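Local structure of CELL WALL surface anchor family protein (Streptococcus pneumoniae, 2WW8) at residues E343-D346 with G347-M351; P405-Q408 with N409-N412; S560-P563 with E564-T567; L623-N626 with D627-L631. The protein serves as the adhesin of the pneumococcal pilus, probably attaching the bacterium to host cells through an integrin-like domain that carries a magnesium ion. All blocks are in the same frame, centred on the assembly; numbering follows the deposited sequence.

How the interactions relate
All four contacts are local turns or caps, and they follow one another along the chain without touching. Interactions 1 and 3 both lie near the magnesium site formed by Ser234, Ser236 and Asp387: the Glu343 side chain is about 11 Å from the metal and that of Tyr566 about 12 Å, although the nearest atoms of the two contacts are about 21 Å apart. Interaction 2, whose nearest atoms are about 19 Å from those of interaction 3, caps a more outlying helix, where a buffer molecule is bound. Interaction 4 belongs to the Ig-like part of the chain, its centre about 48 Å from that of interaction 1 and 40 Å from that of interaction 3.

Interaction 1. Residues E343-D346 with G347-M351; sequences EDHD and GNRLM
Close to the magnesium site of the integrin-like domain, the loop of residues 343-351 folds back on itself through a type I beta turn, Asp346 to Arg349, so that the side chains of Glu343 and His345 meet those of Arg349 and Met351. The turn is closed by a nearly straight bond from Arg349 N to Asp346 O (3.1 Å). Within the loop the guanidinium of Arg349 lies flat on one face of the His345 ring, the centres 3.8 Å apart and the planes inclined by 22°; the overlap is offset, with Arg349 CZ towards the rim of the imidazole. A bend at chi2 (-44°) turns the arginine back over the ring, and its CG packs against His345 CB at 3.4 Å.

Glu343 holds the histidine from the side. Its OE2 accepts from His345 ND1 at 2.7 Å, within the ring plane, and also from His345 N at 3.2 Å. The ND1 bond holds the imidazole in its rotation, while the bond from His345 N ties the carboxylate to the backbone; the carboxylate would be expected to make the ring more basic, while the stacked guanidinium should oppose this. The other oxygen, Glu343 OE1, touches Met351 CB at 3.5 Å and receives a bond from a water that accepts in turn from Arg349 NH1 (2.9 Å), linking the opposite charges without a direct salt bridge.

Arg241 bonds His345 O, and Ser238 bonds Asp344 OD1, tying the loop to the segment just after Ser236, a magnesium ligand. The arrangement is a His-carboxylate pair with an offset guanidinium-imidazole stack, beside a type I turn in a loop near the metal site.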
loop_
_atom_site.group_PDB
_atom_site.type_symbol
_atom_site.label_atom_id
_atom_site.label_comp_id
_atom_site.label_asym_id
_atom_site.label_seq_id
_atom_site.Cartn_x
_atom_site.Cartn_y
_atom_site.Cartn_z
ATOM N N GLU A 343 -0.015 -37.816 15.118
ATOM C CA GLU A 343 -1.044 -38.790 14.879
ATOM C C GLU A 343 -1.976 -38.710 16.109
ATOM O O GLU A 343 -1.517 -38.954 17.241
ATOM C CB GLU A 343 -0.368 -40.158 14.702
ATOM C CG GLU A 343 -1.401 -41.255 14.727
ATOM C CD GLU A 343 -2.393 -41.040 13.573
ATOM O OE1 GLU A 343 -1.906 -40.796 12.424
ATOM O OE2 GLU A 343 -3.608 -41.066 13.874
ATOM N N ASP A 344 -3.232 -38.310 15.874
ATOM C CA ASP A 344 -4.267 -38.079 16.906
ATOM C C ASP A 344 -5.010 -39.306 17.465
ATOM O O ASP A 344 -5.551 -39.294 18.589
ATOM C CB ASP A 344 -5.357 -37.140 16.379
ATOM C CG ASP A 344 -4.857 -35.713 16.214
ATOM O OD1 ASP A 344 -3.787 -35.385 16.808
ATOM O OD2 ASP A 344 -5.558 -34.928 15.511
ATOM N N HIS A 345 -5.083 -40.339 16.638
ATOM C CA HIS A 345 -5.802 -41.574 16.974
ATOM C C HIS A 345 -4.979 -42.403 17.968
ATOM O O HIS A 345 -3.848 -42.033 18.271
ATOM C CB HIS A 345 -6.071 -42.323 15.662
ATOM C CG HIS A 345 -6.859 -41.497 14.690
ATOM N ND1 HIS A 345 -6.267 -40.673 13.751
ATOM C CD2 HIS A 345 -8.194 -41.284 14.593
ATOM C CE1 HIS A 345 -7.209 -40.015 13.093
ATOM N NE2 HIS A 345 -8.389 -40.366 13.583
ATOM N N ASP A 346 -5.586 -43.469 18.489
ATOM C CA ASP A 346 -4.853 -44.505 19.208
ATOM C C ASP A 346 -4.343 -45.570 18.217
ATOM O O ASP A 346 -4.289 -45.357 16.982
ATOM C CB ASP A 346 -5.726 -45.075 20.347
ATOM C CG ASP A 346 -6.302 -43.950 21.260
ATOM O OD1 ASP A 346 -5.813 -42.784 21.201
ATOM O OD2 ASP A 346 -7.245 -44.190 22.062
ATOM N N GLY A 347 -3.959 -46.705 18.784
ATOM C CA GLY A 347 -3.286 -47.753 18.056
ATOM C C GLY A 347 -4.059 -48.420 16.941
ATOM O O GLY A 347 -3.525 -49.357 16.294
ATOM N N ASN A 348 -5.303 -47.993 16.721
ATOM C CA ASN A 348 -6.055 -48.534 15.590
ATOM C C ASN A 348 -5.611 -47.937 14.236
ATOM O O ASN A 348 -5.928 -48.496 13.164
ATOM C CB ASN A 348 -7.558 -48.391 15.789
ATOM C CG ASN A 348 -7.961 -46.982 16.122
ATOM O OD1 ASN A 348 -7.503 -46.388 17.132
ATOM N ND2 ASN A 348 -8.797 -46.416 15.259
ATOM N N ARG A 349 -4.876 -46.831 14.285
ATOM C CA ARG A 349 -4.254 -46.311 13.080
ATOM C C ARG A 349 -2.896 -46.938 12.858
ATOM O O ARG A 349 -2.077 -47.007 13.756
ATOM C CB ARG A 349 -4.071 -44.787 13.098
ATOM C CG ARG A 349 -5.377 -44.021 12.798
ATOM C CD ARG A 349 -6.165 -44.633 11.616
ATOM N NE ARG A 349 -7.467 -44.023 11.303
ATOM C CZ ARG A 349 -7.639 -42.836 10.713
ATOM N NH1 ARG A 349 -6.616 -42.077 10.332
ATOM N NH2 ARG A 349 -8.858 -42.387 10.498
ATOM N N LEU A 350 -2.631 -47.319 11.616
ATOM C CA LEU A 350 -1.294 -47.698 11.214
ATOM C C LEU A 350 -0.254 -46.621 11.581
ATOM O O LEU A 350 0.807 -46.940 12.092
ATOM C CB LEU A 350 -1.311 -47.946 9.704
ATOM C CG LEU A 350 0.097 -48.119 9.071
ATOM C CD1 LEU A 350 0.582 -49.511 9.452
ATOM C CD2 LEU A 350 -0.040 -47.979 7.527
ATOM N N MET A 351 -0.501 -45.333 11.337
ATOM C CA MET A 351 0.594 -44.379 11.533
ATOM C C MET A 351 0.988 -44.197 12.979
ATOM O O MET A 351 2.091 -43.734 13.267
ATOM C CB MET A 351 0.304 -43.010 10.926
ATOM C CG MET A 351 -0.017 -43.101 9.408
ATOM S SD MET A 351 1.462 -43.760 8.503
ATOM C CE MET A 351 2.746 -42.661 9.132
HETATM O O HOH W 1 -3.724 -42.504 10.571
#

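Interaction 2. Residues P405-Q408 with N409-N412; sequences PSYQ and NQLN
Gln410 reaches back over the start of its own helix to the residues that precede it. Its CB sits against two backbone oxygens, Tyr407 O and Ser406 O, and CG lies 3.4 Å from Ser406 O while also packing on the Pro405 ring. With the chain extended beyond CG (chi2 -171°), the amide arrives beside Pro405: NE2 donates to Pro405 O at 3.0 Å, the acceptor close to the amide plane and the bond nearly straight at 168°. The same NE2 approaches Tyr407 CD1 at 4.0 Å, and OE1 accepts from Asn399 N, so both ends of the buried amide are held.

Ser406 caps the helix. Its OG accepts from Asn409 N at 3.1 Å, and Ser406 O takes the first helical bond from Gln410 N (2.8 Å). A water accepts from both Ser406 N and Asn409 ND2, standing in for the reciprocal bond that would complete a capping box. Along the first turn, Gln408 NE2 donates to Asn412 OD1 at 2.9 Å, from above the carbonyl plane. Tyr407 bonds His400 through its hydroxyl. The whole is a serine N-cap, reinforced by a glutamine that reaches back to Pro405, the residue before the cap.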
loop_
_atom_site.group_PDB
_atom_site.type_symbol
_atom_site.label_atom_id
_atom_site.label_comp_id
_atom_site.label_asym_id
_atom_site.label_seq_id
_atom_site.Cartn_x
_atom_site.Cartn_y
_atom_site.Cartn_z
ATOM N N PRO A 405 35.710 -61.290 25.874
ATOM C CA PRO A 405 35.872 -60.737 27.221
ATOM C C PRO A 405 34.555 -60.471 27.924
ATOM O O PRO A 405 33.510 -60.476 27.297
ATOM C CB PRO A 405 36.600 -59.399 27.013
ATOM C CG PRO A 405 36.940 -59.285 25.590
ATOM C CD PRO A 405 36.231 -60.390 24.827
ATOM N N SER A 406 34.593 -60.219 29.222
ATOM C CA SER A 406 33.360 -59.861 29.927
ATOM C C SER A 406 32.721 -58.614 29.325
ATOM O O SER A 406 33.410 -57.736 28.761
ATOM C CB SER A 406 33.653 -59.652 31.413
ATOM O OG SER A 406 34.065 -58.317 31.618
ATOM N N TYR A 407 31.398 -58.529 29.441
ATOM C CA TYR A 407 30.692 -57.374 28.958
ATOM C C TYR A 407 31.235 -56.047 29.498
ATOM O O TYR A 407 31.253 -55.080 28.756
ATOM C CB TYR A 407 29.179 -57.523 29.131
ATOM C CG TYR A 407 28.646 -58.744 28.404
ATOM C CD1 TYR A 407 28.872 -58.886 27.047
ATOM C CD2 TYR A 407 27.965 -59.785 29.077
ATOM C CE1 TYR A 407 28.403 -59.964 26.353
ATOM C CE2 TYR A 407 27.484 -60.897 28.361
ATOM C CZ TYR A 407 27.713 -60.979 26.991
ATOM O OH TYR A 407 27.290 -62.023 26.180
ATOM N N GLN A 408 31.590 -56.003 30.777
ATOM C CA GLN A 408 32.122 -54.778 31.350
ATOM C C GLN A 408 33.471 -54.455 30.652
ATOM O O GLN A 408 33.688 -53.316 30.290
ATOM C CB GLN A 408 32.333 -54.945 32.868
ATOM C CG GLN A 408 32.838 -53.667 33.584
ATOM C CD GLN A 408 31.823 -52.563 33.457
ATOM O OE1 GLN A 408 30.659 -52.750 33.817
ATOM N NE2 GLN A 408 32.223 -51.409 32.900
ATOM N N ASN A 409 34.388 -55.429 30.536
ATOM C CA ASN A 409 35.655 -55.264 29.796
ATOM C C ASN A 409 35.386 -54.754 28.370
ATOM O O ASN A 409 36.044 -53.821 27.887
ATOM C CB ASN A 409 36.522 -56.528 29.819
ATOM C CG ASN A 409 37.243 -56.734 31.175
ATOM O OD1 ASN A 409 37.479 -55.792 31.923
ATOM N ND2 ASN A 409 37.589 -57.971 31.475
ATOM N N GLN A 410 34.355 -55.314 27.740
ATOM C CA GLN A 410 34.043 -54.917 26.385
ATOM C C GLN A 410 33.625 -53.466 26.389
ATOM O O GLN A 410 34.036 -52.684 25.516
ATOM C CB GLN A 410 32.951 -55.778 25.773
ATOM C CG GLN A 410 33.436 -57.180 25.457
ATOM C CD GLN A 410 32.381 -57.929 24.658
ATOM O OE1 GLN A 410 31.736 -57.349 23.788
ATOM N NE2 GLN A 410 32.215 -59.208 24.916
ATOM N N LEU A 411 32.782 -53.114 27.353
ATOM C CA LEU A 411 32.282 -51.780 27.354
ATOM C C LEU A 411 33.403 -50.814 27.718
ATOM O O LEU A 411 33.455 -49.705 27.208
ATOM C CB LEU A 411 31.129 -51.662 28.347
ATOM C CG LEU A 411 30.318 -50.393 28.474
ATOM C CD1 LEU A 411 29.629 -50.045 27.115
ATOM C CD2 LEU A 411 29.254 -50.593 29.586
ATOM N N ASN A 412 34.288 -51.192 28.625
ATOM C CA ASN A 412 35.335 -50.281 29.003
ATOM C C ASN A 412 36.239 -50.027 27.789
ATOM O O ASN A 412 36.764 -48.911 27.687
ATOM C CB ASN A 412 36.237 -50.894 30.063
ATOM C CG ASN A 412 35.636 -50.946 31.439
ATOM O OD1 ASN A 412 34.600 -50.342 31.720
ATOM N ND2 ASN A 412 36.316 -51.699 32.317
HETATM O O HOH W 2 37.032 -60.428 30.376
#

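Interaction 3. Residues S560-P563 with E564-T567; sequences SSKP and ENYT
Asn565 takes its first shell from the three residues Ser560 to Lys562. Its ND2 makes a short but weak, strongly bent bond to Ser561 OG (2.8 Å, 126°), the aliphatic chain of Lys562 passes over the amide with CE 3.4 Å from Asn565 OD1, and Ser560 CB packs on Asn565 CB. Lys562 CG, placed between its backbone N and carbonyl carbon (chi1 64°), also meets Glu564 OE1 at 3.3 Å; the carboxylate folds back beside the Pro563 ring, while the charged ends of Lys562 and Glu564 stay apart.

Two successive backbone bonds set this up. Asn565 N donates to Lys562 O at 2.9 Å and Tyr566 N to Pro563 O at 3.2 Å, the i to i+3 pattern of a short 3-10 turn. A water donates to both Pro563 O and Tyr566 O, at 3.0 Å each. Farther out, Ser561 OG is bonded to Val534 N, Asn565 ND2 weakly to Val534 O, and Ser560 OG to Thr536 OG1 and Met556 O.

The turn thus joins helix 549-558 to strand 566-569, an edge strand of the parallel sheet, completing a beta-alpha-beta crossover from the neighbouring strand 533-539, against which Asn565 and Tyr566 lie.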
loop_
_atom_site.group_PDB
_atom_site.type_symbol
_atom_site.label_atom_id
_atom_site.label_comp_id
_atom_site.label_asym_id
_atom_site.label_seq_id
_atom_site.Cartn_x
_atom_site.Cartn_y
_atom_site.Cartn_z
ATOM N N SER A 560 22.697 -31.974 25.387
ATOM C CA SER A 560 22.803 -30.572 24.983
ATOM C C SER A 560 24.271 -30.206 25.201
ATOM O O SER A 560 24.957 -30.896 25.961
ATOM C CB SER A 560 21.981 -29.674 25.937
ATOM O OG SER A 560 20.632 -30.105 25.967
ATOM N N SER A 561 24.751 -29.102 24.630
ATOM C CA SER A 561 26.203 -28.798 24.658
ATOM C C SER A 561 26.679 -28.291 26.025
ATOM O O SER A 561 27.862 -28.320 26.310
ATOM C CB SER A 561 26.641 -27.908 23.481
ATOM O OG SER A 561 25.901 -26.669 23.484
ATOM N N LYS A 562 25.775 -27.814 26.882
ATOM C CA LYS A 562 26.056 -27.612 28.318
ATOM C C LYS A 562 24.716 -27.682 29.066
ATOM O O LYS A 562 23.679 -27.588 28.423
ATOM C CB LYS A 562 26.722 -26.274 28.552
ATOM C CG LYS A 562 25.849 -25.122 28.205
ATOM C CD LYS A 562 26.624 -23.817 28.503
ATOM C CE LYS A 562 26.274 -22.909 27.357
ATOM N NZ LYS A 562 26.656 -21.547 27.735
ATOM N N PRO A 563 24.717 -27.864 30.397
ATOM C CA PRO A 563 23.417 -28.137 31.077
ATOM C C PRO A 563 22.399 -26.995 30.969
ATOM O O PRO A 563 21.224 -27.295 30.745
ATOM C CB PRO A 563 23.791 -28.532 32.546
ATOM C CG PRO A 563 25.338 -28.767 32.523
ATOM C CD PRO A 563 25.916 -28.193 31.197
ATOM N N GLU A 564 22.827 -25.735 30.984
ATOM C CA GLU A 564 22.031 -24.523 30.778
ATOM C C GLU A 564 21.373 -24.492 29.409
ATOM O O GLU A 564 20.464 -23.666 29.165
ATOM C CB GLU A 564 22.975 -23.300 30.827
ATOM C CG GLU A 564 23.639 -23.232 32.189
ATOM C CD GLU A 564 24.895 -24.109 32.392
ATOM O OE1 GLU A 564 25.330 -24.827 31.477
ATOM O OE2 GLU A 564 25.465 -24.090 33.520
ATOM N N ASN A 565 21.838 -25.344 28.509
ATOM C CA ASN A 565 21.335 -25.354 27.114
ATOM C C ASN A 565 20.112 -26.271 26.921
ATOM O O ASN A 565 19.557 -26.360 25.817
ATOM C CB ASN A 565 22.429 -25.765 26.117
ATOM C CG ASN A 565 23.275 -24.591 25.681
ATOM O OD1 ASN A 565 23.147 -23.464 26.184
ATOM N ND2 ASN A 565 24.157 -24.866 24.744
ATOM N N TYR A 566 19.649 -26.889 28.012
ATOM C CA TYR A 566 18.318 -27.516 28.051
ATOM C C TYR A 566 17.350 -26.700 28.924
ATOM O O TYR A 566 17.684 -26.360 30.057
ATOM C CB TYR A 566 18.432 -28.894 28.715
ATOM C CG TYR A 566 17.076 -29.520 29.069
ATOM C CD1 TYR A 566 16.137 -29.784 28.058
ATOM C CD2 TYR A 566 16.748 -29.823 30.388
ATOM C CE1 TYR A 566 14.931 -30.373 28.344
ATOM C CE2 TYR A 566 15.501 -30.437 30.710
ATOM C CZ TYR A 566 14.609 -30.662 29.679
ATOM O OH TYR A 566 13.385 -31.279 29.894
ATOM N N THR A 567 16.153 -26.422 28.428
ATOM C CA THR A 567 15.072 -25.896 29.246
ATOM C C THR A 567 13.809 -26.696 28.975
ATOM O O THR A 567 13.483 -26.953 27.798
ATOM C CB THR A 567 14.780 -24.417 28.946
ATOM O OG1 THR A 567 15.981 -23.682 29.196
ATOM C CG2 THR A 567 13.700 -23.846 29.860
HETATM O O HOH W 3 18.887 -27.421 32.544
#

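Interaction 4. Residues L623-N626 with D627-L631; sequences LTAN and DGSRL
Asp627 OD1 is gripped by both the hydroxyl and the backbone of Ser629, and it rests at 3.5 Å on Ala625 CB in the preceding strand. Ser629 OG donates to it at 2.6 Å on the syn side, and Ser629 N at 2.8 Å from well above the carboxylate plane; the second bond makes an Asx turn. Asp627 chi1 of 66° swings the carboxylate back over the turn, and its other oxygen, OD2, accepts from Leu646 N.

The Asx turn sits at the end of a beta hairpin. A type I turn runs from Ala625 to Gly628, closed by Gly628 N to Ala625 O (2.9 Å), and Gly628 and Ser629 together face Ala625 in a G1 beta bulge, with Gly628 at positive phi. Beyond it, Ala625 N bonds to Ser629 O (3.0 Å) and Leu631 N to Leu623 O (2.9 Å), leaving Thr624 and Arg630 between them as a non-hydrogen-bonded pair. A water joins Leu623 N to Leu631 O, in place of the second direct bond of this pair. The two leucines lie side by side, Leu623 CD2 against Leu631 CD1 at 3.7 Å, and both reach Val652.

On its other edge strand 621-625 pairs with strand 673-682, to which Asn626 OD1 is anchored through Lys673 N, while strand 630-632 turns on into strand 635-637, placing the hairpin between these strands of the Ig-like domain.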
loop_
_atom_site.group_PDB
_atom_site.type_symbol
_atom_site.label_atom_id
_atom_site.label_comp_id
_atom_site.label_asym_id
_atom_site.label_seq_id
_atom_site.Cartn_x
_atom_site.Cartn_y
_atom_site.Cartn_z
ATOM N N LEU A 623 -0.270 10.572 13.797
ATOM C CA LEU A 623 0.894 9.692 13.874
ATOM C C LEU A 623 0.445 8.438 14.640
ATOM O O LEU A 623 0.048 8.543 15.814
ATOM C CB LEU A 623 2.082 10.394 14.556
ATOM C CG LEU A 623 3.383 9.589 14.352
ATOM C CD1 LEU A 623 3.855 9.651 12.892
ATOM C CD2 LEU A 623 4.514 10.009 15.304
ATOM N N THR A 624 0.425 7.298 13.944
ATOM C CA THR A 624 -0.034 6.041 14.523
ATOM C C THR A 624 1.010 4.970 14.190
ATOM O O THR A 624 1.838 5.144 13.294
ATOM C CB THR A 624 -1.454 5.625 14.035
ATOM O OG1 THR A 624 -1.401 5.522 12.606
ATOM C CG2 THR A 624 -2.574 6.701 14.428
ATOM N N ALA A 625 0.972 3.829 14.878
ATOM C CA ALA A 625 1.854 2.730 14.507
ATOM C C ALA A 625 1.094 1.428 14.657
ATOM O O ALA A 625 0.057 1.368 15.346
ATOM C CB ALA A 625 3.078 2.757 15.430
ATOM N N ASN A 626 1.610 0.373 14.033
ATOM C CA ASN A 626 0.883 -0.871 13.859
ATOM C C ASN A 626 0.951 -1.743 15.090
ATOM O O ASN A 626 0.451 -2.850 15.051
ATOM C CB ASN A 626 1.353 -1.595 12.589
ATOM C CG ASN A 626 2.759 -2.194 12.746
ATOM O OD1 ASN A 626 3.573 -1.733 13.567
ATOM N ND2 ASN A 626 3.025 -3.254 11.997
ATOM N N ASP A 627 1.523 -1.280 16.201
ATOM C CA ASP A 627 1.279 -1.915 17.502
ATOM C C ASP A 627 0.031 -1.329 18.192
ATOM O O ASP A 627 -0.249 -1.720 19.321
ATOM C CB ASP A 627 2.480 -1.701 18.434
ATOM C CG ASP A 627 2.654 -0.228 18.810
ATOM O OD1 ASP A 627 2.107 0.717 18.161
ATOM O OD2 ASP A 627 3.393 0.023 19.773
ATOM N N GLY A 628 -0.721 -0.456 17.502
ATOM C CA GLY A 628 -1.895 0.217 18.027
ATOM C C GLY A 628 -1.559 1.464 18.840
ATOM O O GLY A 628 -2.452 2.045 19.454
ATOM N N SER A 629 -0.301 1.891 18.884
ATOM C CA SER A 629 0.029 3.152 19.547
ATOM C C SER A 629 -0.303 4.345 18.664
ATOM O O SER A 629 -0.508 4.236 17.428
ATOM C CB SER A 629 1.491 3.194 20.079
ATOM O OG SER A 629 2.414 3.181 19.007
ATOM N N ARG A 630 -0.426 5.511 19.309
ATOM C CA ARG A 630 -0.802 6.743 18.590
ATOM C C ARG A 630 -0.287 7.956 19.344
ATOM O O ARG A 630 -0.129 7.892 20.564
ATOM C CB ARG A 630 -2.344 6.862 18.443
ATOM C CG ARG A 630 -3.074 6.928 19.795
ATOM C CD ARG A 630 -4.604 6.866 19.623
ATOM N NE ARG A 630 -5.257 6.835 20.929
ATOM C CZ ARG A 630 -5.460 5.756 21.681
ATOM N NH1 ARG A 630 -5.046 4.561 21.267
ATOM N NH2 ARG A 630 -6.051 5.874 22.878
ATOM N N LEU A 631 -0.053 9.053 18.648
ATOM C CA LEU A 631 -0.015 10.339 19.360
ATOM C C LEU A 631 -1.399 10.877 19.563
ATOM O O LEU A 631 -2.209 10.971 18.613
ATOM C CB LEU A 631 0.846 11.413 18.678
ATOM C CG LEU A 631 2.325 10.929 18.574
ATOM C CD1 LEU A 631 3.128 12.100 18.004
ATOM C CD2 LEU A 631 2.920 10.518 19.948
HETATM O O HOH W 4 -2.290 11.197 15.929
#